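Local coordinates for putative OmpA family lipoprotein (Burkholderia cenocepacia, PDB 5LKW) that binds diaminopimelic acid, consistent with anchoring to peptidoglycan, and, as part of the Tol-Pal system, probably helps maintain outer-membrane integrity, at residues K15-F20 and N113-L118; Q40-H45 and L83-S88; G54-R59 and Q70-A75; Y64-G69 and A92-K97. One frame throughout, in Å; residues are numbered along the deposited sequence.

Contact 1 of 4, residues K15-F20 and N113-L118. With API (2,6-diaminopimelic acid), chain C.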
# COMPACT_ATOMS: atom_id res chain seq x y z
N LYS A 15 9.35 4.67 -4.66
CA LYS A 15 7.93 4.66 -5.02
C LYS A 15 7.25 3.70 -4.05
O LYS A 15 7.54 2.49 -4.06
CB LYS A 15 7.69 4.31 -6.50
CG LYS A 15 6.27 4.80 -7.00
CD LYS A 15 5.59 3.77 -7.89
CE LYS A 15 4.22 4.22 -8.40
NZ LYS A 15 3.00 4.11 -7.53
N ARG A 16 6.37 4.24 -3.23
CA ARG A 16 5.78 3.53 -2.10
C ARG A 16 4.26 3.48 -2.04
O ARG A 16 3.69 3.08 -1.03
CB ARG A 16 6.37 4.06 -0.77
CG ARG A 16 7.75 3.50 -0.62
CD ARG A 16 8.55 3.97 0.57
NE ARG A 16 9.99 4.05 0.19
CZ ARG A 16 10.96 4.45 1.02
NH1 ARG A 16 10.67 4.78 2.27
NH2 ARG A 16 12.23 4.53 0.60
N SER A 17 3.58 3.85 -3.12
CA SER A 17 2.13 3.82 -3.11
C SER A 17 1.63 2.91 -4.26
O SER A 17 2.19 2.95 -5.36
CB SER A 17 1.62 5.24 -3.30
OG SER A 17 1.85 6.08 -2.17
N ILE A 18 0.58 2.14 -4.00
CA ILE A 18 -0.14 1.32 -4.98
C ILE A 18 -1.54 1.94 -5.04
O ILE A 18 -2.17 2.11 -4.04
CB ILE A 18 -0.25 -0.19 -4.56
CG1 ILE A 18 1.11 -0.88 -4.54
CG2 ILE A 18 -1.14 -0.97 -5.51
CD1 ILE A 18 2.04 -0.36 -3.50
N TYR A 19 -2.02 2.26 -6.24
CA TYR A 19 -3.37 2.79 -6.45
C TYR A 19 -4.36 1.79 -7.02
O TYR A 19 -3.99 0.82 -7.73
CB TYR A 19 -3.26 3.95 -7.41
CG TYR A 19 -2.46 5.09 -6.82
CD1 TYR A 19 -3.11 6.17 -6.13
CD2 TYR A 19 -1.07 5.08 -6.91
CE1 TYR A 19 -2.38 7.26 -5.64
CE2 TYR A 19 -0.30 6.18 -6.43
CZ TYR A 19 -0.97 7.27 -5.81
OH TYR A 19 -0.17 8.31 -5.31
N PHE A 20 -5.64 2.00 -6.69
CA PHE A 20 -6.69 1.05 -6.98
C PHE A 20 -7.86 1.70 -7.76
O PHE A 20 -8.16 2.89 -7.62
CB PHE A 20 -7.23 0.44 -5.64
CG PHE A 20 -6.22 -0.38 -4.89
CD1 PHE A 20 -6.13 -1.77 -5.05
CD2 PHE A 20 -5.35 0.26 -3.98
CE1 PHE A 20 -5.12 -2.54 -4.30
CE2 PHE A 20 -4.42 -0.43 -3.27
CZ PHE A 20 -4.25 -1.84 -3.46
N ASN A 113 -6.70 8.91 -3.32
CA ASN A 113 -6.94 8.39 -2.01
C ASN A 113 -7.23 6.92 -1.97
O ASN A 113 -7.30 6.38 -0.86
CB ASN A 113 -8.04 9.16 -1.21
CG ASN A 113 -7.70 10.67 -1.03
OD1 ASN A 113 -6.53 11.07 -0.99
ND2 ASN A 113 -8.74 11.50 -0.98
N ARG A 114 -7.46 6.27 -3.15
CA ARG A 114 -7.72 4.81 -3.26
C ARG A 114 -6.36 4.18 -3.41
O ARG A 114 -5.89 4.01 -4.52
CB ARG A 114 -8.53 4.51 -4.51
CG ARG A 114 -9.99 5.05 -4.47
CD ARG A 114 -10.81 4.41 -5.61
NE ARG A 114 -10.36 4.76 -6.97
CZ ARG A 114 -10.65 5.89 -7.61
NH1 ARG A 114 -11.43 6.80 -7.01
NH2 ARG A 114 -10.21 6.08 -8.90
N ARG A 115 -5.69 3.99 -2.29
CA ARG A 115 -4.24 3.91 -2.25
C ARG A 115 -3.79 3.08 -1.08
O ARG A 115 -4.42 3.10 0.00
CB ARG A 115 -3.63 5.32 -2.09
CG ARG A 115 -2.13 5.47 -2.46
CD ARG A 115 -1.59 6.97 -2.22
NE ARG A 115 -1.59 7.17 -0.78
CZ ARG A 115 -2.52 7.79 -0.06
NH1 ARG A 115 -3.56 8.43 -0.63
NH2 ARG A 115 -2.41 7.75 1.27
N ALA A 116 -2.67 2.37 -1.28
CA ALA A 116 -2.00 1.66 -0.17
C ALA A 116 -0.57 2.08 -0.14
O ALA A 116 0.08 2.06 -1.19
CB ALA A 116 -2.09 0.08 -0.37
N ASP A 117 -0.08 2.46 1.07
CA ASP A 117 1.29 2.90 1.24
C ASP A 117 2.11 1.89 2.05
O ASP A 117 1.66 1.40 3.11
CB ASP A 117 1.39 4.26 2.00
CG ASP A 117 0.58 5.37 1.36
OD1 ASP A 117 0.59 5.51 0.10
OD2 ASP A 117 -0.05 6.14 2.14
N LEU A 118 3.37 1.73 1.60
CA LEU A 118 4.38 0.95 2.29
C LEU A 118 5.04 1.93 3.22
O LEU A 118 5.73 2.84 2.76
CB LEU A 118 5.39 0.36 1.28
CG LEU A 118 5.01 -0.86 0.39
CD1 LEU A 118 3.97 -0.57 -0.56
CD2 LEU A 118 6.20 -1.29 -0.46
C API C . -13.15 3.34 -2.95
CA API C . -14.60 3.54 -2.58
C3 API C . -15.56 3.99 -3.67
C4 API C . -16.98 4.11 -3.06
C5 API C . -18.09 3.38 -3.84
C6 API C . -19.45 3.35 -3.12
O API C . -12.35 3.88 -2.20
OXT API C . -12.72 2.69 -3.93
N API C . -14.60 4.57 -1.55
O HOH W 1 8.14 4.32 4.01
O HOH W 2 -8.93 4.32 -10.56
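Strand 17-19 runs antiparallel to strand 115-118, the two axes 4.6 Å apart at an angle of 163°. Ile18 and Ala116 form the hydrogen-bonded pair, with Ile18 N to Ala116 O at 2.9 Å and the return bond from Ala116 N to Ile18 O. Ser17 with Asp117 and Tyr19 with Arg115 are the non-hydrogen-bonded pairs that flank it. The ladder goes on through Leu118 N to Arg16 O and Phe20 N to Arg114 O.

Ser17, Tyr19, Arg115 and Asp117 share one face of the sheet. Ser17 OG donates to Asp117 OD1 at 2.7 Å, nearly along the C-O bond. Arg115 grips the same carboxylate side-on, NE to OD1 and NH2 to OD2, both on the syn side, and its NH1 donates to Gln112 O. Its CG, anti to the backbone N (chi1 -162°), lies over one face of the Tyr19 ring in a CH-pi contact, 3.9 Å from the centroid. On the other face, Ile18 CD1 meets Leu118 CD1 at 3.5 Å, and Ala116 CB sits at the edge of the Phe20 ring.

Arg114 NE donates to Phe20 O at 3.0 Å. Arg114 NH1 forms a salt bridge with Asp57 OD2, and its CD lies against the diaminopimelic acid carboxylate. The Arg115 salt bridge and the Ser17 hydroxyl probably favour ionised Asp117, while Phe20 O helps hold Arg114 beside the ligand.

Contact 2 of 4, residues Q40-H45 and L83-S88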
# COMPACT_ATOMS: atom_id res chain seq x y z
N GLN A 40 12.45 -7.91 -2.58
CA GLN A 40 13.88 -8.18 -2.58
C GLN A 40 14.55 -7.42 -1.44
O GLN A 40 15.31 -8.00 -0.66
CB GLN A 40 14.51 -7.81 -3.94
CG GLN A 40 15.91 -8.34 -4.23
CD GLN A 40 16.11 -9.80 -3.82
OE1 GLN A 40 15.33 -10.68 -4.19
NE2 GLN A 40 17.18 -10.05 -3.07
N TYR A 41 14.24 -6.13 -1.30
CA TYR A 41 14.72 -5.37 -0.17
C TYR A 41 14.36 -6.02 1.18
O TYR A 41 15.24 -6.29 1.99
CB TYR A 41 14.28 -3.90 -0.24
CG TYR A 41 14.79 -3.10 0.93
CD1 TYR A 41 15.90 -2.26 0.80
CD2 TYR A 41 14.20 -3.22 2.16
CE1 TYR A 41 16.37 -1.53 1.88
CE2 TYR A 41 14.67 -2.50 3.26
CZ TYR A 41 15.74 -1.65 3.12
OH TYR A 41 16.19 -0.95 4.23
N LEU A 42 13.08 -6.30 1.39
CA LEU A 42 12.62 -6.97 2.61
C LEU A 42 13.32 -8.33 2.99
O LEU A 42 13.80 -8.50 4.11
CB LEU A 42 11.09 -7.10 2.61
CG LEU A 42 10.33 -5.76 2.85
CD1 LEU A 42 8.83 -5.91 2.64
CD2 LEU A 42 10.62 -5.16 4.22
N LYS A 43 13.33 -9.27 2.05
CA LYS A 43 13.96 -10.58 2.20
C LYS A 43 15.45 -10.51 2.54
O LYS A 43 15.98 -11.33 3.31
CB LYS A 43 13.79 -11.38 0.91
CG LYS A 43 12.45 -12.13 0.79
CD LYS A 43 12.33 -12.90 -0.55
CE LYS A 43 12.28 -11.91 -1.72
NZ LYS A 43 12.80 -12.41 -3.04
N SER A 44 16.12 -9.52 1.96
CA SER A 44 17.53 -9.30 2.17
C SER A 44 17.84 -8.41 3.39
O SER A 44 19.01 -8.24 3.73
CB SER A 44 18.18 -8.75 0.89
OG SER A 44 17.80 -7.42 0.65
N HIS A 45 16.81 -7.85 4.04
CA HIS A 45 16.95 -7.11 5.29
C HIS A 45 16.00 -7.53 6.42
O HIS A 45 15.23 -6.69 6.88
CB HIS A 45 16.75 -5.61 5.06
CG HIS A 45 17.67 -5.02 4.04
ND1 HIS A 45 17.72 -5.45 2.73
CD2 HIS A 45 18.55 -3.99 4.12
CE1 HIS A 45 18.61 -4.74 2.06
NE2 HIS A 45 19.11 -3.84 2.87
N LEU A 83 5.94 -13.36 -2.92
CA LEU A 83 7.34 -13.23 -3.35
C LEU A 83 8.33 -13.66 -2.28
O LEU A 83 9.52 -13.47 -2.43
CB LEU A 83 7.65 -11.84 -3.89
CG LEU A 83 6.80 -11.43 -5.10
CD1 LEU A 83 6.82 -9.94 -5.30
CD2 LEU A 83 7.21 -12.15 -6.42
N GLY A 84 7.83 -14.23 -1.20
CA GLY A 84 8.71 -14.78 -0.13
C GLY A 84 9.12 -13.89 1.03
O GLY A 84 10.03 -14.25 1.80
N VAL A 85 8.47 -12.72 1.18
CA VAL A 85 8.71 -11.90 2.37
C VAL A 85 8.07 -12.59 3.57
O VAL A 85 7.00 -13.14 3.46
CB VAL A 85 8.12 -10.43 2.23
CG1 VAL A 85 8.34 -9.66 3.50
CG2 VAL A 85 8.76 -9.68 1.06
N ASN A 86 8.76 -12.59 4.72
CA ASN A 86 8.19 -13.10 5.97
C ASN A 86 7.06 -12.24 6.45
O ASN A 86 7.22 -11.03 6.56
CB ASN A 86 9.21 -13.04 7.12
CG ASN A 86 10.42 -13.87 6.86
OD1 ASN A 86 10.36 -15.09 6.94
ND2 ASN A 86 11.54 -13.22 6.54
N ASP A 87 5.96 -12.88 6.83
CA ASP A 87 4.83 -12.22 7.49
C ASP A 87 5.27 -11.34 8.64
O ASP A 87 4.62 -10.31 8.90
CB ASP A 87 3.85 -13.24 8.04
CG ASP A 87 3.44 -14.27 7.00
OD1 ASP A 87 3.48 -13.94 5.78
OD2 ASP A 87 3.11 -15.42 7.42
N SER A 88 6.32 -11.77 9.37
CA SER A 88 6.82 -11.02 10.52
C SER A 88 7.40 -9.64 10.14
O SER A 88 7.60 -8.80 11.00
CB SER A 88 7.91 -11.80 11.27
OG SER A 88 9.12 -11.76 10.53
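Leu42 and Lys43, near the end of helix 32-44, pack against the turn that closes helix 62-82. That turn is a Schellman motif with Gly84 as its C-prime residue: Gly84 N bonds to Ala81 O and Val85 N to Met80 O. Gly84 takes up the positive phi that the motif needs at this position.

Along the first segment, Gln40 comes in indirectly. Its OE1 accepts from Lys43 NZ at 3.3 Å, with the donor well above the carbonyl plane, and this links the two side chains on the helix surface. Leu42 points toward the turn. Its CB lies 3.8 Å from Val85 CG2 and 3.9 Å from Val85 CG1, so it faces both branches of the valine. Leu42 CD1 reaches the same two methyls. Met80 of helix 62-82 touches both Leu42 and Val85, so the pair is a small apolar bridge between the two helices. The backbone O of Leu42 is bonded to the side chain of Gln89, a second tie to the chain after the turn.

Lys43 follows with its aliphatic part laid over the turn backbone. Its CG stands anti to the carbonyl carbon (chi1 -84°), and Lys43 CG passes 3.4 Å from Gly84 O. The bend at chi3 (-66°) then turns the chain toward the next carbonyl, where Lys43 CE comes to 3.2 Å from Leu83 O.

Contact 3 of 4, residues G54-R59 and Q70-A75. With API (2,6-diaminopimelic acid), chain C.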
# COMPACT_ATOMS: atom_id res chain seq x y z
N GLY A 54 -3.80 0.76 3.99
CA GLY A 54 -4.87 0.91 3.00
C GLY A 54 -5.77 2.11 3.29
O GLY A 54 -6.16 2.35 4.44
N ASN A 55 -6.08 2.85 2.25
CA ASN A 55 -6.85 4.11 2.27
C ASN A 55 -7.92 3.95 1.16
O ASN A 55 -7.78 3.11 0.25
CB ASN A 55 -5.96 5.35 2.01
CG ASN A 55 -4.83 5.55 3.06
OD1 ASN A 55 -5.03 6.25 4.03
ND2 ASN A 55 -3.68 4.89 2.87
N THR A 56 -9.00 4.73 1.25
CA THR A 56 -10.07 4.63 0.29
C THR A 56 -10.44 6.09 -0.08
O THR A 56 -10.06 7.04 0.62
CB THR A 56 -11.33 3.92 0.90
OG1 THR A 56 -11.95 4.82 1.85
CG2 THR A 56 -11.00 2.59 1.57
N ASP A 57 -11.18 6.31 -1.14
CA ASP A 57 -11.80 7.66 -1.23
C ASP A 57 -13.06 7.78 -0.28
O ASP A 57 -13.39 6.84 0.43
CB ASP A 57 -12.06 8.12 -2.68
CG ASP A 57 -13.11 7.27 -3.39
OD1 ASP A 57 -14.24 7.16 -2.86
OD2 ASP A 57 -12.84 6.72 -4.48
N GLU A 58 -13.66 8.97 -0.20
CA GLU A 58 -14.61 9.29 0.90
C GLU A 58 -16.03 8.72 0.65
O GLU A 58 -16.94 8.75 1.54
CB GLU A 58 -14.65 10.81 1.12
CG GLU A 58 -15.25 11.55 -0.16
CD GLU A 58 -14.96 13.06 -0.21
OE1 GLU A 58 -15.08 13.63 -1.31
OE2 GLU A 58 -14.64 13.69 0.82
N ARG A 59 -16.23 8.21 -0.55
CA ARG A 59 -17.54 7.75 -0.94
C ARG A 59 -17.83 6.46 -0.20
O ARG A 59 -17.03 5.50 -0.18
CB ARG A 59 -17.63 7.53 -2.44
CG ARG A 59 -17.48 8.77 -3.27
CD ARG A 59 -17.46 8.33 -4.75
NE ARG A 59 -16.20 7.68 -5.16
CZ ARG A 59 -15.93 7.28 -6.40
NH1 ARG A 59 -16.85 7.45 -7.38
NH2 ARG A 59 -14.73 6.74 -6.70
N GLN A 70 -8.73 -2.26 4.42
CA GLN A 70 -8.08 -3.48 4.92
C GLN A 70 -7.73 -4.42 3.79
O GLN A 70 -6.60 -4.93 3.69
CB GLN A 70 -8.91 -4.17 6.06
CG GLN A 70 -8.16 -5.29 6.76
CD GLN A 70 -6.83 -4.87 7.43
OE1 GLN A 70 -6.73 -3.82 8.03
NE2 GLN A 70 -5.83 -5.76 7.37
N LYS A 71 -8.68 -4.63 2.89
CA LYS A 71 -8.50 -5.55 1.79
C LYS A 71 -7.39 -5.08 0.83
O LYS A 71 -6.56 -5.87 0.35
CB LYS A 71 -9.83 -5.76 1.08
CG LYS A 71 -10.70 -6.92 1.70
CD LYS A 71 -12.07 -6.98 1.03
CE LYS A 71 -12.72 -8.41 1.11
NZ LYS A 71 -12.54 -8.92 2.52
N ARG A 72 -7.35 -3.77 0.59
CA ARG A 72 -6.19 -3.13 -0.13
C ARG A 72 -4.83 -3.40 0.57
O ARG A 72 -3.84 -3.77 -0.07
CB ARG A 72 -6.47 -1.63 -0.27
CG ARG A 72 -7.67 -1.33 -1.19
CD ARG A 72 -7.94 0.15 -1.46
NE ARG A 72 -8.87 0.28 -2.59
CZ ARG A 72 -9.74 1.28 -2.77
NH1 ARG A 72 -9.84 2.32 -1.92
NH2 ARG A 72 -10.52 1.26 -3.82
N ALA A 73 -4.76 -3.25 1.88
CA ALA A 73 -3.45 -3.45 2.52
C ALA A 73 -3.02 -4.94 2.41
O ALA A 73 -1.81 -5.27 2.22
CB ALA A 73 -3.47 -2.92 3.97
N GLU A 74 -4.02 -5.82 2.43
CA GLU A 74 -3.86 -7.28 2.46
C GLU A 74 -3.48 -7.79 1.09
O GLU A 74 -2.56 -8.62 0.97
CB GLU A 74 -5.11 -7.99 3.00
CG GLU A 74 -5.25 -7.81 4.53
CD GLU A 74 -6.51 -8.47 5.15
OE1 GLU A 74 -7.47 -8.82 4.40
OE2 GLU A 74 -6.52 -8.58 6.40
N ALA A 75 -4.15 -7.25 0.06
CA ALA A 75 -3.74 -7.43 -1.33
C ALA A 75 -2.23 -7.13 -1.59
O ALA A 75 -1.56 -7.88 -2.29
CB ALA A 75 -4.68 -6.64 -2.28
C API C . -13.15 3.34 -2.95
CA API C . -14.60 3.54 -2.58
C3 API C . -15.56 3.99 -3.67
C4 API C . -16.98 4.11 -3.06
C5 API C . -18.09 3.38 -3.84
C6 API C . -19.45 3.35 -3.12
O API C . -12.35 3.88 -2.20
OXT API C . -12.72 2.69 -3.93
N API C . -14.60 4.57 -1.55
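Arg72 NH1 is shared between the strand and the ligand. It donates to Asn55 O at 3.1 Å, in the carbonyl plane and on a lone pair, and to O of diaminopimelic acid at 3.0 Å. The neighbouring NH2 donates to the other carboxylate oxygen, OXT, at 2.6 Å. The guanidinium thus takes the ligand carboxylate with both terminal nitrogens, and NE is held by Ser24 O.

The side chain runs extended from CG to NE, which carries the guanidinium from helix 62-82 to the backbone of Asn55 and Thr56. It crosses Thr56 at about a right angle, with Thr56 CB 3.6 Å from Arg72 NH1. Behind it, Gly54 has no side chain, and Ala73 CB rests 3.7 Å from Gly54 N. This is the first strand-to-helix packing of the beta-alpha-beta unit made by strand 50-55, helix 62-82 and strand 90-96.

Asp57 N donates to ligand O at 2.9 Å, and Asp57 OD1 accepts from the ligand amino group, which also bonds to Arg59 O. The same OD1 accepts from Arg59 N, an Asx turn, and from Arg59 NE. Arg59 holds the carboxylate side-on, NE to OD1 and NH2 to OD2, from above its plane. Arg114 adds a salt bridge to OD2.

The pocket therefore recognises the amine and carboxylate on one alpha carbon of the ligand: arginine and a backbone N-H meet the carboxylate, while an aspartate and a carbonyl meet the amine. Arg59 and Arg114 probably favour the charged form of Asp57.

Contact 4 of 4, residues Y64-G69 and A92-K97. With API (2,6-diaminopimelic acid), chain C.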
# COMPACT_ATOMS: atom_id res chain seq x y z
N TYR A 64 -17.82 0.51 5.48
CA TYR A 64 -17.49 -0.04 4.16
C TYR A 64 -15.97 0.18 3.80
O TYR A 64 -15.25 -0.76 3.39
CB TYR A 64 -18.42 0.50 3.05
CG TYR A 64 -18.17 -0.16 1.70
CD1 TYR A 64 -18.83 -1.33 1.36
CD2 TYR A 64 -17.24 0.38 0.79
CE1 TYR A 64 -18.60 -1.96 0.12
CE2 TYR A 64 -16.97 -0.26 -0.44
CZ TYR A 64 -17.66 -1.44 -0.76
OH TYR A 64 -17.44 -2.10 -1.97
N ASN A 65 -15.54 1.42 3.97
CA ASN A 65 -14.23 1.88 3.55
C ASN A 65 -13.11 1.44 4.48
O ASN A 65 -11.98 1.23 4.04
CB ASN A 65 -14.22 3.40 3.49
CG ASN A 65 -14.87 3.90 2.21
OD1 ASN A 65 -14.48 3.48 1.11
ND2 ASN A 65 -15.90 4.78 2.33
N LEU A 66 -13.43 1.29 5.75
CA LEU A 66 -12.52 0.59 6.63
C LEU A 66 -12.27 -0.83 6.12
O LEU A 66 -11.12 -1.25 6.06
CB LEU A 66 -13.08 0.57 8.08
CG LEU A 66 -12.00 0.38 9.11
CD1 LEU A 66 -11.21 1.73 9.42
CD2 LEU A 66 -12.61 -0.27 10.39
N ALA A 67 -13.33 -1.57 5.78
CA ALA A 67 -13.20 -2.94 5.25
C ALA A 67 -12.43 -2.95 3.91
O ALA A 67 -11.51 -3.73 3.73
CB ALA A 67 -14.57 -3.60 5.08
N LEU A 68 -12.80 -2.02 3.01
CA LEU A 68 -12.11 -1.86 1.74
C LEU A 68 -10.61 -1.52 1.94
O LEU A 68 -9.70 -2.17 1.36
CB LEU A 68 -12.84 -0.78 0.89
CG LEU A 68 -12.17 -0.43 -0.45
CD1 LEU A 68 -11.94 -1.72 -1.28
CD2 LEU A 68 -13.05 0.56 -1.22
N GLY A 69 -10.32 -0.52 2.75
CA GLY A 69 -8.91 -0.21 3.05
C GLY A 69 -8.14 -1.45 3.53
O GLY A 69 -7.02 -1.66 3.11
N ALA A 92 -0.48 -5.40 7.80
CA ALA A 92 -1.52 -4.76 6.93
C ALA A 92 -2.52 -4.08 7.85
O ALA A 92 -3.15 -4.74 8.67
CB ALA A 92 -2.23 -5.79 6.09
N VAL A 93 -2.64 -2.76 7.75
CA VAL A 93 -3.71 -2.02 8.46
C VAL A 93 -4.57 -1.13 7.52
O VAL A 93 -4.16 -0.82 6.39
CB VAL A 93 -3.13 -1.13 9.57
CG1 VAL A 93 -2.50 -2.00 10.63
CG2 VAL A 93 -2.11 -0.10 8.98
N SER A 94 -5.72 -0.70 8.02
CA SER A 94 -6.62 0.20 7.26
C SER A 94 -6.85 1.55 7.97
O SER A 94 -7.23 1.56 9.15
CB SER A 94 -8.00 -0.42 7.12
OG SER A 94 -8.80 0.38 6.20
N LEU A 95 -6.67 2.64 7.23
CA LEU A 95 -7.19 3.98 7.57
C LEU A 95 -8.55 4.36 6.94
O LEU A 95 -9.08 5.47 7.16
CB LEU A 95 -6.14 5.04 7.22
CG LEU A 95 -4.74 4.73 7.77
CD1 LEU A 95 -3.74 5.71 7.35
CD2 LEU A 95 -4.69 4.58 9.29
N GLY A 96 -9.15 3.44 6.21
CA GLY A 96 -10.42 3.70 5.61
C GLY A 96 -10.38 5.01 4.82
O GLY A 96 -9.43 5.28 4.04
N LYS A 97 -11.39 5.83 5.07
CA LYS A 97 -11.43 7.18 4.44
C LYS A 97 -10.90 8.32 5.31
O LYS A 97 -11.07 9.47 4.96
CB LYS A 97 -12.85 7.50 3.98
CG LYS A 97 -13.80 7.79 5.07
CD LYS A 97 -15.20 7.55 4.48
CE LYS A 97 -16.18 8.44 5.10
NZ LYS A 97 -17.32 8.30 4.17
C API C . -13.15 3.34 -2.95
CA API C . -14.60 3.54 -2.58
C3 API C . -15.56 3.99 -3.67
C4 API C . -16.98 4.11 -3.06
C5 API C . -18.09 3.38 -3.84
C6 API C . -19.45 3.35 -3.12
O API C . -12.35 3.88 -2.20
OXT API C . -12.72 2.69 -3.93
N API C . -14.60 4.57 -1.55
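Ser94 turns its OG anti to the backbone N (chi1 -171°), which sends the hydroxyl from the strand onto helix 62-82. There it donates to Leu66 O at 2.8 Å, in the carbonyl plane and on a lone pair. On the helix, the CG of Asn65 stands anti to its carbonyl carbon (chi1 -80°), and the amide extends toward the ligand.

Ser94 OG also accepts from Gly96 N at 3.1 Å, an ST turn. One hydroxyl thus ties a helix carbonyl to the backbone of Gly96. Gly69 has no side chain, and its CA lies 3.2 Å from this OG. Gly96, at positive phi, brings its CA against the helix, where it makes a CA-H...O contact of 3.3 Å with Asn65 O.

Helix 62-82 and strand 90-96 are the second and third elements of a beta-alpha-beta unit whose first strand is 50-55. Their short axes approach to 6.4 Å at an angle of 143°.

Leu66 CD1 covers the strand backbone near Ser94 O. Lys97 CD packs 3.6 Å from Asn65 ND2, while its NZ bonds to the carbonyls of Gly60 and Glu58. Asn65 ND2 in turn donates to Arg59 O. That bond helps set the amide rotation that presents OD1 to the amino group of diaminopimelic acid, 2.9 Å from the ligand N. Leu68 CD2 lies 3.3 Å from the carboxylate carbon, API C.

From the N terminus the chain enters strand 17-19, which pairs in contact 1 with strand 115-120. This closes the widest loop, and the other three contacts lie within it. Helix 32-44 follows and ends in contact 2, closed when the chain leaves helix 62-82. Contact 3 sits inside that span and joins strand 50-55 to helix 62-82. Contact 4 joins an earlier part of the same helix to strand 90-96 and crosses contacts 2 and 3. Contacts 1, 3 and 4 reach the one sheet and touch diaminopimelic acid. Contact 2 lies on the opposite side of the chain's centre from contacts 3 and 4, its centre about 22 Å from that of contact 3.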